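Local coordinates for protein 6-carboxyhexanoate--CoA ligase (Aquifex aeolicus, PDB 5TVA) that belongs to the 6-carboxyhexanoate--CoA ligase (BioW) family and holds adenosine monophosphate and coenzyme A in neighbouring pockets, at residues Y68-K71 / E75-E78; V134-F139 / R215-S220. All blocks are in the same frame, centred on the assembly; numbering follows the deposited sequence.

Contact 1. Residues Y68-K71 / E75-E78; sequences YSFK and EARE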
loop_
_atom_site.group_PDB
_atom_site.type_symbol
_atom_site.label_atom_id
_atom_site.label_comp_id
_atom_site.label_asym_id
_atom_site.label_seq_id
_atom_site.Cartn_x
_atom_site.Cartn_y
_atom_site.Cartn_z
ATOM N N TYR A 68 7.588 10.668 12.145
ATOM C CA TYR A 68 6.993 11.622 13.071
ATOM C C TYR A 68 6.155 10.898 14.115
ATOM O O TYR A 68 5.400 9.973 13.791
ATOM C CB TYR A 68 6.136 12.659 12.330
ATOM C CG TYR A 68 6.961 13.551 11.437
ATOM C CD1 TYR A 68 7.546 14.713 11.929
ATOM C CD2 TYR A 68 7.199 13.204 10.114
ATOM C CE1 TYR A 68 8.321 15.523 11.120
ATOM C CE2 TYR A 68 7.979 14.006 9.292
ATOM C CZ TYR A 68 8.531 15.169 9.798
ATOM O OH TYR A 68 9.303 15.973 8.985
ATOM N N SER A 69 6.297 11.342 15.368
ATOM C CA SER A 69 5.602 10.766 16.512
ATOM C C SER A 69 4.705 11.809 17.169
ATOM O O SER A 69 5.020 13.001 17.210
ATOM C CB SER A 69 6.602 10.214 17.541
ATOM O OG SER A 69 7.682 9.541 16.895
ATOM N N PHE A 70 3.575 11.346 17.681
ATOM C CA PHE A 70 2.563 12.213 18.258
ATOM C C PHE A 70 1.980 11.507 19.468
ATOM O O PHE A 70 2.229 10.322 19.706
ATOM C CB PHE A 70 1.466 12.565 17.232
ATOM C CG PHE A 70 1.975 13.383 16.091
ATOM C CD1 PHE A 70 2.074 14.759 16.203
ATOM C CD2 PHE A 70 2.422 12.774 14.932
ATOM C CE1 PHE A 70 2.580 15.520 15.168
ATOM C CE2 PHE A 70 2.937 13.527 13.893
ATOM C CZ PHE A 70 3.020 14.902 14.013
ATOM N N LYS A 71 1.195 12.242 20.242
ATOM C CA LYS A 71 0.705 11.726 21.505
ATOM C C LYS A 71 -0.782 11.392 21.491
ATOM O O LYS A 71 -1.291 10.870 22.490
ATOM C CB LYS A 71 1.043 12.724 22.622
ATOM C CG LYS A 71 2.553 13.027 22.704
ATOM C CD LYS A 71 3.375 11.756 22.493
ATOM C CE LYS A 71 4.819 12.051 22.175
ATOM N NZ LYS A 71 5.058 12.181 20.703
ATOM N N GLU A 75 -3.956 14.119 16.845
ATOM C CA GLU A 75 -2.816 14.949 16.477
ATOM C C GLU A 75 -2.059 14.364 15.298
ATOM O O GLU A 75 -1.495 15.106 14.483
ATOM C CB GLU A 75 -1.882 15.106 17.674
ATOM C CG GLU A 75 -2.486 15.903 18.818
ATOM C CD GLU A 75 -1.642 15.842 20.075
ATOM O OE1 GLU A 75 -1.224 14.723 20.465
ATOM O OE2 GLU A 75 -1.391 16.920 20.662
ATOM N N ALA A 76 -2.014 13.035 15.211
ATOM C CA ALA A 76 -1.356 12.391 14.085
ATOM C C ALA A 76 -2.156 12.593 12.803
ATOM O O ALA A 76 -1.584 12.860 11.738
ATOM C CB ALA A 76 -1.161 10.906 14.387
ATOM N N ARG A 77 -3.482 12.496 12.898
ATOM C CA ARG A 77 -4.338 12.749 11.750
ATOM C C ARG A 77 -4.353 14.226 11.377
ATOM O O ARG A 77 -4.473 14.564 10.194
ATOM C CB ARG A 77 -5.746 12.243 12.042
ATOM C CG ARG A 77 -5.775 10.772 12.395
ATOM C CD ARG A 77 -7.170 10.299 12.741
ATOM N NE ARG A 77 -7.194 8.857 12.963
ATOM C CZ ARG A 77 -8.227 8.202 13.484
ATOM N NH1 ARG A 77 -9.313 8.865 13.845
ATOM N NH2 ARG A 77 -8.172 6.891 13.652
ATOM N N GLU A 78 -4.211 15.116 12.356
ATOM C CA GLU A 78 -4.100 16.535 12.042
ATOM C C GLU A 78 -2.830 16.805 11.243
ATOM O O GLU A 78 -2.846 17.539 10.243
ATOM C CB GLU A 78 -4.120 17.342 13.340
ATOM C CG GLU A 78 -4.311 18.842 13.185
ATOM C CD GLU A 78 -4.673 19.516 14.507
ATOM O OE1 GLU A 78 -4.456 20.743 14.636
ATOM O OE2 GLU A 78 -5.169 18.811 15.419
#
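A tight strand-to-helix connection brings Phe70, just past the end of strand 65-69, against Glu75 and Ala76 in the first turn of helix 73-85. The strand is an outermost one of the mixed sheet, and a short turn leads from it into the helix. Phe70 CB points at the helix, and the ring packs against the helix backbone. Glu75 O sits off-centre over one face of the ring, nearest CD1 of Phe70 at 4.0 Å. Ala76 meets the ring obliquely: Phe70 CD2 is 3.9 Å from Ala76 CA and 4.1 Å from Ala76 CB. The Phe70 ring also meets that of Phe79, one turn further along the helix, with the planes at about 40°. Ala76 in turn packs on Ile202 of strand 198-203. On the solvent side the carboxylate of Glu75 reaches back over the turn. Its OE1 lies 3.7 Å from Lys71 CB and makes a weak hydrogen bond to Ser72 OG. The Lys71 chain bends at chi2 and again at chi4, and its amine leads away; NZ is 6.8 Å from Glu75 OE1. The opposite charges are therefore not in contact, and the join rests mainly on van der Waals packing of one aromatic ring.

Contact 2. Residues V134-F139 / R215-S220; sequences VRTIHF and RVYFVS. With AMP (adenosine monophosphate), chain C.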
loop_
_atom_site.group_PDB
_atom_site.type_symbol
_atom_site.label_atom_id
_atom_site.label_comp_id
_atom_site.label_asym_id
_atom_site.label_seq_id
_atom_site.Cartn_x
_atom_site.Cartn_y
_atom_site.Cartn_z
ATOM N N VAL A 134 -9.678 -0.981 -5.071
ATOM C CA VAL A 134 -8.702 -1.373 -6.079
ATOM C C VAL A 134 -7.428 -1.822 -5.362
ATOM O O VAL A 134 -7.047 -1.251 -4.335
ATOM C CB VAL A 134 -8.453 -0.207 -7.059
ATOM C CG1 VAL A 134 -7.435 -0.576 -8.105
ATOM C CG2 VAL A 134 -9.763 0.150 -7.728
ATOM N N ARG A 135 -6.789 -2.856 -5.890
ATOM C CA ARG A 135 -5.595 -3.440 -5.304
ATOM C C ARG A 135 -4.409 -3.138 -6.196
ATOM O O ARG A 135 -4.443 -3.447 -7.390
ATOM C CB ARG A 135 -5.731 -4.956 -5.146
ATOM C CG ARG A 135 -6.193 -5.458 -3.798
ATOM C CD ARG A 135 -6.387 -6.978 -3.874
ATOM N NE ARG A 135 -7.770 -7.342 -3.602
ATOM C CZ ARG A 135 -8.596 -7.966 -4.439
ATOM N NH1 ARG A 135 -8.209 -8.357 -5.648
ATOM N NH2 ARG A 135 -9.833 -8.206 -4.040
ATOM N N THR A 136 -3.364 -2.541 -5.615
ATOM C CA THR A 136 -2.088 -2.425 -6.311
ATOM C C THR A 136 -1.396 -3.779 -6.303
ATOM O O THR A 136 -1.259 -4.394 -5.239
ATOM C CB THR A 136 -1.200 -1.386 -5.622
ATOM O OG1 THR A 136 -1.861 -0.118 -5.570
ATOM C CG2 THR A 136 0.136 -1.253 -6.330
ATOM N N ILE A 137 -0.969 -4.257 -7.481
ATOM C CA ILE A 137 -0.306 -5.557 -7.625
ATOM C C ILE A 137 0.792 -5.423 -8.668
ATOM O O ILE A 137 1.019 -4.345 -9.226
ATOM C CB ILE A 137 -1.273 -6.710 -8.000
ATOM C CG1 ILE A 137 -1.958 -6.490 -9.353
ATOM C CG2 ILE A 137 -2.345 -6.960 -6.889
ATOM C CD1 ILE A 137 -2.532 -7.798 -9.919
ATOM N N HIS A 138 1.500 -6.531 -8.910
ATOM C CA HIS A 138 2.493 -6.618 -9.989
ATOM C C HIS A 138 3.610 -5.598 -9.798
ATOM O O HIS A 138 4.006 -4.884 -10.729
ATOM C CB HIS A 138 1.845 -6.453 -11.366
ATOM C CG HIS A 138 1.072 -7.648 -11.822
ATOM N ND1 HIS A 138 1.247 -8.903 -11.281
ATOM C CD2 HIS A 138 0.142 -7.786 -12.794
ATOM C CE1 HIS A 138 0.445 -9.760 -11.888
ATOM N NE2 HIS A 138 -0.234 -9.107 -12.815
ATOM N N PHE A 139 4.110 -5.531 -8.571
ATOM C CA PHE A 139 5.245 -4.694 -8.213
ATOM C C PHE A 139 6.156 -5.511 -7.309
ATOM O O PHE A 139 5.686 -6.382 -6.573
ATOM C CB PHE A 139 4.793 -3.401 -7.497
ATOM C CG PHE A 139 4.211 -3.648 -6.155
ATOM C CD1 PHE A 139 5.043 -3.703 -5.007
ATOM C CD2 PHE A 139 2.855 -3.867 -6.011
ATOM C CE1 PHE A 139 4.515 -3.984 -3.748
ATOM C CE2 PHE A 139 2.316 -4.117 -4.767
ATOM C CZ PHE A 139 3.163 -4.190 -3.614
ATOM N N ARG A 215 -6.657 2.390 2.940
ATOM C CA ARG A 215 -5.832 3.246 2.109
ATOM C C ARG A 215 -6.745 4.127 1.269
ATOM O O ARG A 215 -7.796 3.684 0.794
ATOM C CB ARG A 215 -4.896 2.428 1.197
ATOM C CG ARG A 215 -3.620 1.958 1.864
ATOM C CD ARG A 215 -2.671 1.230 0.914
ATOM N NE ARG A 215 -2.492 -0.132 1.380
ATOM C CZ ARG A 215 -1.393 -0.627 1.947
ATOM N NH1 ARG A 215 -0.293 0.098 2.086
ATOM N NH2 ARG A 215 -1.402 -1.882 2.325
ATOM N N VAL A 216 -6.339 5.380 1.102
ATOM C CA VAL A 216 -6.998 6.308 0.198
ATOM C C VAL A 216 -5.952 6.762 -0.807
ATOM O O VAL A 216 -4.889 7.266 -0.415
ATOM C CB VAL A 216 -7.625 7.503 0.937
ATOM C CG1 VAL A 216 -8.249 8.496 -0.074
ATOM C CG2 VAL A 216 -8.685 7.017 1.917
ATOM N N TYR A 217 -6.246 6.563 -2.099
ATOM C CA TYR A 217 -5.406 7.044 -3.188
ATOM C C TYR A 217 -6.015 8.331 -3.731
ATOM O O TYR A 217 -7.186 8.336 -4.150
ATOM C CB TYR A 217 -5.300 6.009 -4.309
ATOM C CG TYR A 217 -4.614 4.694 -3.994
ATOM C CD1 TYR A 217 -3.878 4.519 -2.817
ATOM C CD2 TYR A 217 -4.683 3.622 -4.895
ATOM C CE1 TYR A 217 -3.249 3.324 -2.543
ATOM C CE2 TYR A 217 -4.052 2.405 -4.621
ATOM C CZ TYR A 217 -3.333 2.267 -3.435
ATOM O OH TYR A 217 -2.685 1.077 -3.136
ATOM N N PHE A 218 -5.222 9.409 -3.771
ATOM C CA PHE A 218 -5.699 10.691 -4.301
ATOM C C PHE A 218 -5.338 10.770 -5.782
ATOM O O PHE A 218 -4.149 10.841 -6.128
ATOM C CB PHE A 218 -5.109 11.860 -3.514
ATOM C CG PHE A 218 -5.520 11.874 -2.061
ATOM C CD1 PHE A 218 -6.717 12.446 -1.670
ATOM C CD2 PHE A 218 -4.717 11.272 -1.087
ATOM C CE1 PHE A 218 -7.102 12.437 -0.339
ATOM C CE2 PHE A 218 -5.100 11.265 0.246
ATOM C CZ PHE A 218 -6.278 11.852 0.618
ATOM N N VAL A 219 -6.361 10.748 -6.654
ATOM C CA VAL A 219 -6.171 10.667 -8.103
ATOM C C VAL A 219 -6.974 11.749 -8.824
ATOM O O VAL A 219 -8.061 12.141 -8.399
ATOM C CB VAL A 219 -6.576 9.282 -8.678
ATOM C CG1 VAL A 219 -5.759 8.143 -8.053
ATOM C CG2 VAL A 219 -8.074 9.048 -8.514
ATOM N N SER A 220 -6.438 12.206 -9.951
ATOM C CA SER A 220 -7.166 13.118 -10.826
ATOM C C SER A 220 -8.161 12.316 -11.660
ATOM O O SER A 220 -7.761 11.378 -12.360
ATOM C CB SER A 220 -6.187 13.870 -11.719
ATOM O OG SER A 220 -6.826 14.959 -12.355
HETATM P P AMP C . -2.107 -4.044 4.913
HETATM O O1P AMP C . -1.012 -3.247 4.240
HETATM O O2P AMP C . -2.133 -5.458 4.370
HETATM O O3P AMP C . -2.248 -3.893 6.424
HETATM O "O5'" AMP C . -3.487 -3.404 4.422
HETATM C "C5'" AMP C . -3.989 -2.177 4.951
HETATM C "C4'" AMP C . -5.290 -1.817 4.269
HETATM O "O4'" AMP C . -4.996 -1.323 2.935
HETATM C "C3'" AMP C . -6.246 -2.996 4.076
HETATM O "O3'" AMP C . -7.188 -3.116 5.126
HETATM C "C2'" AMP C . -6.891 -2.750 2.720
HETATM O "O2'" AMP C . -8.058 -1.955 2.866
HETATM C "C1'" AMP C . -5.822 -1.939 1.982
HETATM N N9 AMP C . -4.970 -2.770 1.101
HETATM C C8 AMP C . -4.402 -3.955 1.399
HETATM N N7 AMP C . -3.698 -4.442 0.340
HETATM C C5 AMP C . -3.802 -3.565 -0.676
HETATM C C6 AMP C . -3.286 -3.438 -2.065
HETATM N N6 AMP C . -2.505 -4.383 -2.633
HETATM N N1 AMP C . -3.645 -2.330 -2.772
HETATM C C2 AMP C . -4.433 -1.380 -2.248
HETATM N N3 AMP C . -4.926 -1.431 -0.999
HETATM C C4 AMP C . -4.649 -2.467 -0.169
#
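Tyr217 and Thr136 make the direct contact, meeting through their hydroxyls. Tyr217 OH gives a hydrogen bond to Thr136 OG1 at 2.8 Å. The tyrosine chi1 of -65° sets CG anti to its own carbonyl carbon, and from there the phenol extends from strand 214-219 to the loop before strand 139-141. Thr136 OG1 has a second hydrogen-bond partner, Asn170 OD1 on helix 158-173, to which the threonine hydroxyl probably donates; Leu166 of the same helix touches both Thr136 and Tyr217. This buried junction is one wall of the adenosine monophosphate pocket. The loop backbone reads the base edge with two bonds: Thr136 N donates to AMP N1 at 2.9 Å, and AMP N6 donates to Thr136 O, also at 2.9 Å, with an N-H...O angle of 166°. The pair holds the adenine by its N1 and N6 side. Beside it, AMP C2 comes within 3.1 Å of Tyr217 OH and 3.3 Å of Val134 O. AMP is also hydrogen-bonded to Met112 O and Gly114 O. Two residues earlier in the strand than Tyr217, Arg215 bends at chi3 (-118°) and brings its guanidinium beside the ribose. Its NE makes a weak hydrogen bond to AMP O4' at 3.2 Å. Arg135, next to Thr136, turns its NH2 to coenzyme A in a salt bridge with O9A.

In the fold
Both contacts reach the same mixed sheet, but at different strands. Contact 1 uses strand 65-69 at one edge. Contact 2 uses strand 214-219, which lies next to the strand at the other edge. Their centres are about 24 Å apart and they do not touch. Contact 1 is local and partly exposed, about 20 Å from the centre of the chain, and joins neighbouring elements by apolar packing. Contact 2 is buried, about 7 Å from that centre, and brings together residues far apart in sequence. It buries less surface between its segments, 102 against 182 Å², yet relies on one hydroxyl-to-hydroxyl hydrogen bond, with adenosine monophosphate bound by both segments.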